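Local coordinates for tRNA threonylcarbamoyladenosine biosynthesis protein TsaB (Pseudomonas aeruginosa, PDB 5BR9) that probably takes part in making the threonylcarbamoyladenosine modification of tRNA, as a non-catalytic partner within the KAE1/TsaD family, at residues P153-A158 against V178-Q183; C22-L27 against L48-D53; Q115-V120 against D167-G172; V65-F70 against Q95-A100. All blocks are in the same frame, centred on the assembly; numbering follows the deposited sequence.

Contact 1 of 4, residues P153-A158 against V178-Q183; sequences PPERVA and VERMPQ
The backbones of Glu155 and Met181 pass within 4.7 Å, CA to CA, where two short 3-10 turns, 154-156 and the one ending at Arg180, meet. Arg180 reaches over Pro154 and grips Glu155 side-on: NE gives a bond of 2.8 Å to OE2 of Glu155, nearly in the guanidinium plane, and NH2 gives one of 3.2 Å to OE1 of Glu155, tilted from it. The carboxylate is turned 49° against the guanidinium, while Pro154 CG sits over one guanidinium face, 3.6 Å from CZ of Arg180. The third nitrogen, NH1, is taken by Asp129 in a second salt bridge, which fixes the rotation of the group. Farther along, CG2 of Val157 lies 3.9 Å from CG of Met181, an apolar patch that Val131 and Trp133 of strand 131-139 and Trp175 extend. The chain of Gln183 folds back at chi2 (-80°), and NE2 sends an almost straight bond of 3.1 Å to O of Val157, arriving from above the carbonyl plane. The arrangement is a loop-to-loop junction at the far end of the second domain of an actin-like ATPase fold, joining the connections that leave strands 142-152 and 168-171.

Contact 2 of 4, residues C22-L27 against L48-D53; sequences CSVALL and LPMVRD
Met50 lays its thioether along the strand, with SD 3.8 Å from SG of Cys22 and the methyl CE 3.5 Å from O of Cys22. CE of Met50 also comes 3.8 Å from CG2 of Val24, so that one side chain spans Cys22 to Val24. A bend at the last torsion (chi3 55°) turns the methyl of Met50 back over the strand backbone, close to CA of Ser23. The other branch of Val24, CG1, meets CG2 of Val51 at 3.8 Å, methyl against methyl. These contacts are all van der Waals in kind, and the five residues that make them are buried. Helix 43-58 lies over one face of the sheet in the first domain of the ASKHA (actin-like ATPase) fold; the axis of its segment 48-53 runs 8.4 Å from that of 22-27, the two inclined by 27°. On strand 21-28, Cys22 and Val24 face the helix, whereas Ser23 turns from it and hydrogen-bonds through OG to N of Ala196, at the start of helix 196-208 on the reverse side of the sheet. Strands 12-16 and 31-38 flank this strand and hold its backbone in place: Ser23 and Ala25 bond to Asp16 and Ala14, Cys22 and Val24 to Glu37 and His35. Leu54, one turn farther along the helix, continues the packing on Val24, and Leu13 touches Val51. Phe92 of the second subunit packs on Leu48, Val51 and Arg52.

Contact 3 of 4, residues Q115-V120 against D167-G172; sequences QGAERV and DWFGAG
Two neighbouring parallel strands, 119-125 and 168-171, run side by side in the central sheet of the second actin-like domain. Phe169 N bonds to O of Arg119 at 2.9 Å, and Val120 pairs with Phe169 in parallel register; Phe169 bonds again to Ala121, the next residue of strand 119-125. Val120 and Phe169 send their side chains to one face of the sheet, where both touch Ala111 of helix 103-115. A chi1 of -180° swings the ring of Phe169 toward Gln115, the last residue of that helix. CG of Gln115 stands over one ring face, offset toward the rim and 3.8 Å from CZ of Phe169, a CH-pi contact in which the amide of Gln115 is turned only 8° from the ring plane. The methyl CB of Ala117 closes on CB of Phe169 at 3.6 Å, and CG1 of Val120 meets CB of Ala171 at 3.8 Å. Arg119 and Trp168 point to the other face; Trp168 leads its indole away toward Trp161 and bonds through NE1 to O of Ala163. At the edge of the pair, the carboxylate of Asp167 is held side-on by Arg119: NE to OD2 is 2.8 Å, tilted from the guanidinium plane, and NH1 to OD1 is 3.1 Å, almost straight and in that plane. Asp167 is exposed and poorly ordered, so this two-point grip is probably mobile and screened by solvent, and the steadier cohesion would come from the backbone bonds and the packing around Phe169.

Contact 4 of 4, residues V65-F70 against Q95-A100; sequences VDAIAF and QRPVLA
Arg96 folds its aliphatic chain over the entry to strand 67-71, bringing CD to 3.3 Å from O of Asp66, at the closing end of the beta-alpha-beta crossover formed by strand 67-71, helix 77-94 and strand 98-101. A bend at chi2 (-65°) carries the guanidinium back across residues 65 and 66, where two waters serve as bridges: one joins NE of Arg96 to O of Val65, the other NH1 of Arg96 to O of Asp66. The carboxylate of Asp66 is near enough that the opposite charges may attract weakly, but no N-H of Arg96 points at it, and OD2 bonds to N of Thr11 instead. Next, the ring of Pro97 rests on Asp66 O through CD and on the methyl of Ala67 through CG, with Trp207 of helix 196-208 also touching Pro97 and Ala67. The carbonyl O of Pro97 accepts N of Ile68 at 3.0 Å, the first rung of a parallel ladder. Val98 shares with Ile68 and Phe70 the face covered by helix 77-94, and its CG2 comes to the ring edge of Phe70, 4.1 Å from CE2. Leu99 supplies two more rungs, its N bonding to O of Ile68 at 2.8 Å and its O receiving N of Phe70 at 3.0 Å. On the reverse face CB of Leu99 packs against CB of Ala69, which also touches Ala203 of helix 196-208. At Ala100, CA sits over the Phe70 ring, 25° off its normal, and the methyl CB approaches CZ of Phe70 at 3.8 Å.

In the fold
The four contacts fall into two groups, one in each half of the chain's fold. Contacts 2 and 4 belong to the first sheet, with centres 14 Å apart and nearest atoms about 5 Å apart; strand 12-16 lies between strands 21-28 and 67-71, and helix 196-208 touches both contacts. Contact 3 belongs to the second sheet and contact 1 to loops beside it, centres 17 Å apart; they meet where CG of Gln183 packs 4.0 Å from CH2 of Trp168, and their segments alternate along the chain. Between the groups, contacts 3 and 4 have centres 28 Å apart, and contact 1 is 36 Å, centre to centre, from contacts 2 and 4. Among the four, contact 2 alone is touched by the second subunit.

Contact 1 of 4, residues P153-A158 against V178-Q183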
loop_
_atom_site.group_PDB
_atom_site.type_symbol
_atom_site.label_atom_id
_atom_site.label_comp_id
_atom_site.label_asym_id
_atom_site.label_seq_id
_atom_site.Cartn_x
_atom_site.Cartn_y
_atom_site.Cartn_z
ATOM N N PRO A 153 3.202 20.731 -18.563
ATOM C CA PRO A 153 2.910 22.126 -18.230
ATOM C C PRO A 153 1.557 22.458 -18.851
ATOM O O PRO A 153 1.284 22.039 -19.973
ATOM C CB PRO A 153 4.025 22.912 -18.919
ATOM C CG PRO A 153 5.070 21.919 -19.244
ATOM C CD PRO A 153 4.368 20.614 -19.452
ATOM N N PRO A 154 0.718 23.200 -18.135
ATOM C CA PRO A 154 -0.606 23.542 -18.657
ATOM C C PRO A 154 -0.552 24.213 -20.039
ATOM O O PRO A 154 -1.475 24.030 -20.845
ATOM C CB PRO A 154 -1.164 24.487 -17.588
ATOM C CG PRO A 154 0.052 24.984 -16.839
ATOM C CD PRO A 154 0.995 23.829 -16.836
ATOM N N GLU A 155 0.539 24.925 -20.314
ATOM C CA GLU A 155 0.770 25.595 -21.599
ATOM C C GLU A 155 0.814 24.654 -22.799
ATOM O O GLU A 155 0.760 25.097 -23.944
ATOM C CB GLU A 155 2.096 26.385 -21.565
ATOM C CG GLU A 155 2.044 27.672 -20.762
ATOM C CD GLU A 155 2.201 27.452 -19.257
ATOM O OE1 GLU A 155 2.370 26.284 -18.825
ATOM O OE2 GLU A 155 2.155 28.457 -18.508
ATOM N N ARG A 156 0.965 23.360 -22.551
ATOM C CA ARG A 156 1.192 22.450 -23.650
ATOM C C ARG A 156 0.045 21.477 -23.866
ATOM O O ARG A 156 0.083 20.735 -24.843
ATOM C CB ARG A 156 2.498 21.689 -23.441
ATOM C CG ARG A 156 3.747 22.558 -23.599
ATOM C CD ARG A 156 5.012 21.746 -23.379
ATOM N NE ARG A 156 5.155 20.683 -24.372
ATOM C CZ ARG A 156 5.686 19.489 -24.118
ATOM N NH1 ARG A 156 6.119 19.201 -22.893
ATOM N NH2 ARG A 156 5.774 18.580 -25.084
ATOM N N VAL A 157 -0.974 21.483 -22.994
ATOM C CA VAL A 157 -2.057 20.506 -23.139
ATOM C C VAL A 157 -2.842 20.801 -24.413
ATOM O O VAL A 157 -2.986 21.964 -24.820
ATOM C CB VAL A 157 -3.026 20.451 -21.919
ATOM C CG1 VAL A 157 -2.288 20.104 -20.634
ATOM C CG2 VAL A 157 -3.843 21.720 -21.787
ATOM N N ALA A 158 -3.350 19.735 -25.035
ATOM C CA ALA A 158 -4.092 19.858 -26.290
ATOM C C ALA A 158 -5.209 18.819 -26.387
ATOM O O ALA A 158 -5.116 17.736 -25.802
ATOM C CB ALA A 158 -3.127 19.729 -27.481
ATOM N N VAL A 178 -6.530 26.668 -15.872
ATOM C CA VAL A 178 -7.150 26.966 -17.165
ATOM C C VAL A 178 -6.599 28.254 -17.836
ATOM O O VAL A 178 -6.423 28.301 -19.062
ATOM C CB VAL A 178 -8.701 27.030 -17.020
ATOM C CG1 VAL A 178 -9.134 28.123 -16.032
ATOM C CG2 VAL A 178 -9.354 27.206 -18.371
ATOM N N GLU A 179 -6.287 29.278 -17.047
ATOM C CA GLU A 179 -5.878 30.566 -17.617
ATOM C C GLU A 179 -4.516 30.464 -18.296
ATOM O O GLU A 179 -4.135 31.363 -19.037
ATOM C CB GLU A 179 -5.861 31.658 -16.539
ATOM C CG GLU A 179 -7.252 31.959 -16.002
ATOM C CD GLU A 179 -7.328 33.226 -15.170
ATOM O OE1 GLU A 179 -6.275 33.858 -14.947
ATOM O OE2 GLU A 179 -8.446 33.565 -14.710
ATOM N N ARG A 180 -3.797 29.364 -18.051
ATOM C CA ARG A 180 -2.485 29.120 -18.661
ATOM C C ARG A 180 -2.509 28.121 -19.831
ATOM O O ARG A 180 -1.479 27.861 -20.459
ATOM C CB ARG A 180 -1.499 28.619 -17.597
ATOM C CG ARG A 180 -1.020 29.714 -16.636
ATOM C CD ARG A 180 -0.167 29.140 -15.495
ATOM N NE ARG A 180 0.990 28.394 -15.992
ATOM C CZ ARG A 180 1.812 27.686 -15.222
ATOM N NH1 ARG A 180 1.610 27.624 -13.911
ATOM N NH2 ARG A 180 2.836 27.032 -15.762
ATOM N N MET A 181 -3.670 27.541 -20.107
ATOM C CA MET A 181 -3.807 26.561 -21.186
ATOM C C MET A 181 -4.022 27.260 -22.541
ATOM O O MET A 181 -4.542 28.371 -22.585
ATOM C CB MET A 181 -4.974 25.610 -20.875
ATOM C CG MET A 181 -4.777 24.807 -19.603
ATOM S SD MET A 181 -6.192 23.755 -19.246
ATOM C CE MET A 181 -5.573 22.691 -17.923
ATOM N N PRO A 182 -3.629 26.609 -23.651
ATOM C CA PRO A 182 -3.799 27.249 -24.969
ATOM C C PRO A 182 -5.235 27.238 -25.501
ATOM O O PRO A 182 -5.495 27.882 -26.509
ATOM C CB PRO A 182 -2.890 26.420 -25.882
ATOM C CG PRO A 182 -2.842 25.084 -25.233
ATOM C CD PRO A 182 -2.926 25.318 -23.750
ATOM N N GLN A 183 -6.136 26.498 -24.857
ATOM C CA GLN A 183 -7.562 26.597 -25.159
ATOM C C GLN A 183 -8.357 26.284 -23.901
ATOM O O GLN A 183 -7.802 25.771 -22.928
ATOM C CB GLN A 183 -7.965 25.649 -26.303
ATOM C CG GLN A 183 -7.843 24.168 -25.971
ATOM C CD GLN A 183 -6.422 23.639 -26.070
ATOM O OE1 GLN A 183 -5.740 23.866 -27.066
ATOM N NE2 GLN A 183 -5.975 22.914 -25.040
#

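Contact 2 of 4, residues C22-L27 against L48-D53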
loop_
_atom_site.group_PDB
_atom_site.type_symbol
_atom_site.label_atom_id
_atom_site.label_comp_id
_atom_site.label_asym_id
_atom_site.label_seq_id
_atom_site.Cartn_x
_atom_site.Cartn_y
_atom_site.Cartn_z
ATOM N N CYS A 22 -12.919 9.012 -0.567
ATOM C CA CYS A 22 -12.794 7.574 -0.492
ATOM C C CYS A 22 -14.123 6.958 -0.932
ATOM O O CYS A 22 -15.184 7.307 -0.410
ATOM C CB CYS A 22 -12.418 7.133 0.923
ATOM S SG CYS A 22 -12.063 5.369 1.047
ATOM N N SER A 23 -14.102 6.075 -1.917
ATOM C CA SER A 23 -15.375 5.545 -2.372
ATOM C C SER A 23 -15.270 4.096 -2.819
ATOM O O SER A 23 -14.192 3.618 -3.214
ATOM C CB SER A 23 -15.949 6.419 -3.492
ATOM O OG SER A 23 -15.145 6.373 -4.645
ATOM N N VAL A 24 -16.395 3.393 -2.695
ATOM C CA VAL A 24 -16.466 1.980 -3.011
ATOM C C VAL A 24 -17.759 1.730 -3.774
ATOM O O VAL A 24 -18.762 2.404 -3.569
ATOM C CB VAL A 24 -16.381 1.113 -1.728
ATOM C CG1 VAL A 24 -15.059 1.374 -0.978
ATOM C CG2 VAL A 24 -17.572 1.389 -0.812
ATOM N N ALA A 25 -17.753 0.751 -4.656
ATOM C CA ALA A 25 -18.951 0.481 -5.426
ATOM C C ALA A 25 -19.007 -1.001 -5.713
ATOM O O ALA A 25 -17.982 -1.696 -5.684
ATOM C CB ALA A 25 -18.981 1.310 -6.716
ATOM N N LEU A 26 -20.215 -1.491 -5.937
ATOM C CA LEU A 26 -20.432 -2.907 -6.131
ATOM C C LEU A 26 -21.445 -3.126 -7.223
ATOM O O LEU A 26 -22.510 -2.488 -7.227
ATOM C CB LEU A 26 -20.904 -3.543 -4.829
ATOM C CG LEU A 26 -21.205 -5.032 -4.921
ATOM C CD1 LEU A 26 -19.910 -5.798 -5.062
ATOM C CD2 LEU A 26 -21.935 -5.478 -3.682
ATOM N N LEU A 27 -21.106 -4.028 -8.144
ATOM C CA LEU A 27 -22.039 -4.485 -9.170
ATOM C C LEU A 27 -22.444 -5.888 -8.782
ATOM O O LEU A 27 -21.584 -6.727 -8.488
ATOM C CB LEU A 27 -21.433 -4.475 -10.582
ATOM C CG LEU A 27 -22.296 -5.109 -11.688
ATOM C CD1 LEU A 27 -23.505 -4.241 -12.023
ATOM C CD2 LEU A 27 -21.498 -5.417 -12.965
ATOM N N LEU A 48 -11.395 -0.336 4.247
ATOM C CA LEU A 48 -11.940 -1.673 4.471
ATOM C C LEU A 48 -13.279 -1.671 5.223
ATOM O O LEU A 48 -14.133 -2.499 4.941
ATOM C CB LEU A 48 -10.924 -2.548 5.195
ATOM C CG LEU A 48 -9.739 -2.889 4.279
ATOM C CD1 LEU A 48 -8.742 -3.796 5.007
ATOM C CD2 LEU A 48 -10.185 -3.495 2.942
ATOM N N PRO A 49 -13.464 -0.779 6.206
ATOM C CA PRO A 49 -14.832 -0.770 6.745
ATOM C C PRO A 49 -15.885 -0.308 5.722
ATOM O O PRO A 49 -17.028 -0.778 5.769
ATOM C CB PRO A 49 -14.744 0.205 7.931
ATOM C CG PRO A 49 -13.296 0.184 8.333
ATOM C CD PRO A 49 -12.522 -0.027 7.057
ATOM N N MET A 50 -15.527 0.595 4.815
ATOM C CA MET A 50 -16.486 0.991 3.785
ATOM C C MET A 50 -16.858 -0.214 2.922
ATOM O O MET A 50 -18.017 -0.376 2.536
ATOM C CB MET A 50 -15.942 2.119 2.920
ATOM C CG MET A 50 -16.057 3.491 3.569
ATOM S SD MET A 50 -15.542 4.834 2.472
ATOM C CE MET A 50 -16.596 4.502 1.083
ATOM N N VAL A 51 -15.872 -1.065 2.646
ATOM C CA VAL A 51 -16.085 -2.265 1.851
ATOM C C VAL A 51 -16.978 -3.255 2.580
ATOM O O VAL A 51 -17.935 -3.789 1.991
ATOM C CB VAL A 51 -14.750 -2.914 1.466
ATOM C CG1 VAL A 51 -14.985 -4.297 0.842
ATOM C CG2 VAL A 51 -13.997 -2.005 0.480
ATOM N N ARG A 52 -16.681 -3.491 3.861
ATOM C CA ARG A 52 -17.477 -4.416 4.657
ATOM C C ARG A 52 -18.934 -3.948 4.653
ATOM O O ARG A 52 -19.845 -4.737 4.400
ATOM C CB ARG A 52 -16.910 -4.519 6.084
ATOM C CG ARG A 52 -17.721 -5.329 7.106
ATOM C CD ARG A 52 -18.202 -6.688 6.584
ATOM N NE ARG A 52 -17.160 -7.494 5.950
ATOM C CZ ARG A 52 -17.421 -8.509 5.136
ATOM N NH1 ARG A 52 -18.680 -8.814 4.875
ATOM N NH2 ARG A 52 -16.439 -9.207 4.580
ATOM N N ASP A 53 -19.140 -2.659 4.911
ATOM C CA ASP A 53 -20.490 -2.091 4.978
ATOM C C ASP A 53 -21.243 -2.221 3.657
ATOM O O ASP A 53 -22.443 -2.510 3.644
ATOM C CB ASP A 53 -20.443 -0.614 5.387
ATOM C CG ASP A 53 -20.089 -0.412 6.856
ATOM O OD1 ASP A 53 -20.022 -1.405 7.619
ATOM O OD2 ASP A 53 -19.862 0.755 7.240
#

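Contact 3 of 4, residues Q115-V120 against D167-G172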
loop_
_atom_site.group_PDB
_atom_site.type_symbol
_atom_site.label_atom_id
_atom_site.label_comp_id
_atom_site.label_asym_id
_atom_site.label_seq_id
_atom_site.Cartn_x
_atom_site.Cartn_y
_atom_site.Cartn_z
ATOM N N GLN A 115 -23.057 15.320 -16.475
ATOM C CA GLN A 115 -23.258 16.504 -17.320
ATOM C C GLN A 115 -23.756 16.128 -18.697
ATOM O O GLN A 115 -24.157 16.993 -19.464
ATOM C CB GLN A 115 -21.954 17.295 -17.500
ATOM C CG GLN A 115 -21.280 17.719 -16.225
ATOM C CD GLN A 115 -22.173 18.576 -15.365
ATOM O OE1 GLN A 115 -22.981 19.354 -15.869
ATOM N NE2 GLN A 115 -22.041 18.430 -14.054
ATOM N N GLY A 116 -23.681 14.838 -19.017
ATOM C CA GLY A 116 -23.993 14.337 -20.344
ATOM C C GLY A 116 -22.936 14.643 -21.395
ATOM O O GLY A 116 -23.167 14.433 -22.582
ATOM N N ALA A 117 -21.770 15.115 -20.967
ATOM C CA ALA A 117 -20.689 15.469 -21.906
ATOM C C ALA A 117 -20.061 14.228 -22.534
ATOM O O ALA A 117 -19.635 13.317 -21.838
ATOM C CB ALA A 117 -19.627 16.296 -21.212
ATOM N N GLU A 118 -20.020 14.193 -23.855
ATOM C CA GLU A 118 -19.534 13.017 -24.557
ATOM C C GLU A 118 -18.082 13.167 -24.959
ATOM O O GLU A 118 -17.436 12.202 -25.364
ATOM C CB GLU A 118 -20.418 12.753 -25.767
ATOM C CG GLU A 118 -21.806 12.375 -25.314
ATOM C CD GLU A 118 -22.670 11.826 -26.403
ATOM O OE1 GLU A 118 -22.204 11.757 -27.561
ATOM O OE2 GLU A 118 -23.820 11.450 -26.083
ATOM N N ARG A 119 -17.575 14.387 -24.812
ATOM C CA ARG A 119 -16.157 14.656 -24.986
ATOM C C ARG A 119 -15.650 15.403 -23.762
ATOM O O ARG A 119 -16.132 16.491 -23.436
ATOM C CB ARG A 119 -15.907 15.443 -26.275
ATOM C CG ARG A 119 -16.477 14.713 -27.492
ATOM C CD ARG A 119 -15.785 15.039 -28.795
ATOM N NE ARG A 119 -16.305 16.244 -29.417
ATOM C CZ ARG A 119 -16.144 16.553 -30.701
ATOM N NH1 ARG A 119 -16.656 17.681 -31.183
ATOM N NH2 ARG A 119 -15.487 15.727 -31.508
ATOM N N VAL A 120 -14.681 14.806 -23.077
ATOM C CA VAL A 120 -14.171 15.375 -21.832
ATOM C C VAL A 120 -12.656 15.432 -21.846
ATOM O O VAL A 120 -11.979 14.448 -22.143
ATOM C CB VAL A 120 -14.649 14.586 -20.598
ATOM C CG1 VAL A 120 -13.960 15.126 -19.344
ATOM C CG2 VAL A 120 -16.165 14.680 -20.443
ATOM N N ASP A 167 -18.827 21.606 -27.409
ATOM C CA ASP A 167 -19.454 20.433 -26.799
ATOM C C ASP A 167 -18.537 19.701 -25.803
ATOM O O ASP A 167 -19.009 18.927 -24.963
ATOM C CB ASP A 167 -19.910 19.461 -27.884
ATOM C CG ASP A 167 -18.748 18.907 -28.676
ATOM O OD1 ASP A 167 -17.985 19.716 -29.244
ATOM O OD2 ASP A 167 -18.585 17.668 -28.704
ATOM N N TRP A 168 -17.235 19.938 -25.881
ATOM C CA TRP A 168 -16.339 19.269 -24.941
ATOM C C TRP A 168 -16.244 20.000 -23.584
ATOM O O TRP A 168 -16.416 21.216 -23.487
ATOM C CB TRP A 168 -14.950 19.086 -25.560
ATOM C CG TRP A 168 -14.209 20.330 -25.861
ATOM C CD1 TRP A 168 -14.419 21.176 -26.910
ATOM C CD2 TRP A 168 -13.100 20.863 -25.128
ATOM N NE1 TRP A 168 -13.516 22.215 -26.869
ATOM C CE2 TRP A 168 -12.691 22.044 -25.786
ATOM C CE3 TRP A 168 -12.415 20.461 -23.979
ATOM C CZ2 TRP A 168 -11.631 22.823 -25.333
ATOM C CZ3 TRP A 168 -11.355 21.241 -23.528
ATOM C CH2 TRP A 168 -10.971 22.405 -24.207
ATOM N N PHE A 169 -15.973 19.222 -22.542
ATOM C CA PHE A 169 -16.096 19.657 -21.154
ATOM C C PHE A 169 -14.772 19.433 -20.430
ATOM O O PHE A 169 -14.092 18.431 -20.661
ATOM C CB PHE A 169 -17.255 18.873 -20.494
ATOM C CG PHE A 169 -17.529 19.211 -19.035
ATOM C CD1 PHE A 169 -18.382 20.251 -18.695
ATOM C CD2 PHE A 169 -16.994 18.432 -18.012
ATOM C CE1 PHE A 169 -18.661 20.546 -17.364
ATOM C CE2 PHE A 169 -17.278 18.709 -16.677
ATOM C CZ PHE A 169 -18.111 19.774 -16.349
ATOM N N GLY A 170 -14.422 20.345 -19.535
ATOM C CA GLY A 170 -13.214 20.191 -18.734
ATOM C C GLY A 170 -13.532 19.686 -17.327
ATOM O O GLY A 170 -14.331 20.269 -16.576
ATOM N N ALA A 171 -12.905 18.579 -16.967
ATOM C CA ALA A 171 -13.150 17.960 -15.676
ATOM C C ALA A 171 -11.863 17.766 -14.899
ATOM O O ALA A 171 -10.871 17.291 -15.443
ATOM C CB ALA A 171 -13.841 16.629 -15.850
ATOM N N GLY A 172 -11.899 18.123 -13.620
ATOM C CA GLY A 172 -10.814 17.813 -12.702
ATOM C C GLY A 172 -10.043 19.001 -12.159
ATOM O O GLY A 172 -10.081 20.108 -12.728
#

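Contact 4 of 4, residues V65-F70 against Q95-A100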
loop_
_atom_site.group_PDB
_atom_site.type_symbol
_atom_site.label_atom_id
_atom_site.label_comp_id
_atom_site.label_asym_id
_atom_site.label_seq_id
_atom_site.Cartn_x
_atom_site.Cartn_y
_atom_site.Cartn_z
ATOM N N VAL A 65 -17.379 -12.117 -5.270
ATOM C CA VAL A 65 -16.708 -11.129 -6.128
ATOM C C VAL A 65 -15.854 -11.793 -7.210
ATOM O O VAL A 65 -15.007 -12.651 -6.921
ATOM C CB VAL A 65 -15.859 -10.164 -5.271
ATOM C CG1 VAL A 65 -14.985 -9.271 -6.144
ATOM C CG2 VAL A 65 -16.754 -9.332 -4.343
ATOM N N ASP A 66 -16.063 -11.374 -8.458
ATOM C CA ASP A 66 -15.362 -11.980 -9.583
ATOM C C ASP A 66 -14.024 -11.305 -9.894
ATOM O O ASP A 66 -13.078 -11.949 -10.364
ATOM C CB ASP A 66 -16.266 -11.944 -10.817
ATOM C CG ASP A 66 -17.528 -12.791 -10.639
ATOM O OD1 ASP A 66 -17.423 -13.884 -10.043
ATOM O OD2 ASP A 66 -18.615 -12.376 -11.098
ATOM N N ALA A 67 -13.952 -10.001 -9.636
ATOM C CA ALA A 67 -12.755 -9.222 -9.913
ATOM C C ALA A 67 -12.805 -7.915 -9.120
ATOM O O ALA A 67 -13.887 -7.461 -8.722
ATOM C CB ALA A 67 -12.619 -8.949 -11.412
ATOM N N ILE A 68 -11.636 -7.326 -8.875
ATOM C CA ILE A 68 -11.556 -6.085 -8.095
ATOM C C ILE A 68 -10.927 -4.989 -8.927
ATOM O O ILE A 68 -9.830 -5.165 -9.465
ATOM C CB ILE A 68 -10.769 -6.284 -6.797
ATOM C CG1 ILE A 68 -11.316 -7.486 -6.016
ATOM C CG2 ILE A 68 -10.858 -5.034 -5.957
ATOM C CD1 ILE A 68 -10.471 -7.882 -4.841
ATOM N N ALA A 69 -11.642 -3.878 -9.065
ATOM C CA ALA A 69 -11.163 -2.731 -9.819
ATOM C C ALA A 69 -10.750 -1.598 -8.898
ATOM O O ALA A 69 -11.344 -1.414 -7.838
ATOM C CB ALA A 69 -12.231 -2.259 -10.778
ATOM N N PHE A 70 -9.748 -0.823 -9.309
ATOM C CA PHE A 70 -9.311 0.318 -8.513
ATOM C C PHE A 70 -8.766 1.437 -9.411
ATOM O O PHE A 70 -8.274 1.167 -10.504
ATOM C CB PHE A 70 -8.235 -0.096 -7.503
ATOM C CG PHE A 70 -6.944 -0.524 -8.135
ATOM C CD1 PHE A 70 -5.859 0.351 -8.195
ATOM C CD2 PHE A 70 -6.807 -1.790 -8.674
ATOM C CE1 PHE A 70 -4.667 -0.041 -8.785
ATOM C CE2 PHE A 70 -5.612 -2.186 -9.265
ATOM C CZ PHE A 70 -4.553 -1.320 -9.327
ATOM N N GLN A 95 -8.051 -15.186 -4.833
ATOM C CA GLN A 95 -7.570 -15.732 -6.111
ATOM C C GLN A 95 -8.459 -15.237 -7.234
ATOM O O GLN A 95 -8.972 -16.011 -8.038
ATOM C CB GLN A 95 -7.495 -17.265 -6.086
ATOM C CG GLN A 95 -6.663 -17.789 -4.917
ATOM C CD GLN A 95 -6.369 -19.267 -5.007
ATOM O OE1 GLN A 95 -7.012 -20.004 -5.765
ATOM N NE2 GLN A 95 -5.392 -19.719 -4.230
ATOM N N ARG A 96 -8.627 -13.923 -7.269
ATOM C CA ARG A 96 -9.408 -13.231 -8.294
ATOM C C ARG A 96 -8.555 -12.161 -8.967
ATOM O O ARG A 96 -7.565 -11.711 -8.396
ATOM C CB ARG A 96 -10.662 -12.598 -7.688
ATOM C CG ARG A 96 -11.670 -13.591 -7.193
ATOM C CD ARG A 96 -12.244 -14.430 -8.355
ATOM N NE ARG A 96 -13.143 -15.446 -7.810
ATOM C CZ ARG A 96 -13.862 -16.300 -8.533
ATOM N NH1 ARG A 96 -13.804 -16.276 -9.861
ATOM N NH2 ARG A 96 -14.653 -17.178 -7.914
ATOM N N PRO A 97 -8.916 -11.772 -10.196
ATOM C CA PRO A 97 -8.073 -10.784 -10.897
ATOM C C PRO A 97 -8.318 -9.320 -10.497
ATOM O O PRO A 97 -9.319 -9.014 -9.847
ATOM C CB PRO A 97 -8.407 -11.031 -12.382
ATOM C CG PRO A 97 -9.717 -11.702 -12.395
ATOM C CD PRO A 97 -9.935 -12.385 -11.072
ATOM N N VAL A 98 -7.395 -8.424 -10.856
ATOM C CA VAL A 98 -7.590 -7.008 -10.560
ATOM C C VAL A 98 -7.618 -6.228 -11.864
ATOM O O VAL A 98 -6.990 -6.611 -12.846
ATOM C CB VAL A 98 -6.497 -6.404 -9.628
ATOM C CG1 VAL A 98 -6.298 -7.233 -8.404
ATOM C CG2 VAL A 98 -5.205 -6.152 -10.355
ATOM N N LEU A 99 -8.332 -5.112 -11.827
ATOM C CA LEU A 99 -8.519 -4.212 -12.953
ATOM C C LEU A 99 -8.024 -2.806 -12.607
ATOM O O LEU A 99 -8.668 -2.081 -11.853
ATOM C CB LEU A 99 -10.002 -4.157 -13.333
ATOM C CG LEU A 99 -10.615 -5.437 -13.894
ATOM C CD1 LEU A 99 -12.132 -5.418 -13.808
ATOM C CD2 LEU A 99 -10.186 -5.583 -15.336
ATOM N N ALA A 100 -6.881 -2.421 -13.162
ATOM C CA ALA A 100 -6.352 -1.082 -12.954
ATOM C C ALA A 100 -7.048 -0.113 -13.926
ATOM O O ALA A 100 -7.107 -0.358 -15.120
ATOM C CB ALA A 100 -4.853 -1.069 -13.155
HETATM O O HOH W 1 -13.974 -14.804 -5.229
HETATM O O HOH W 2 -12.856 -14.297 -11.830
#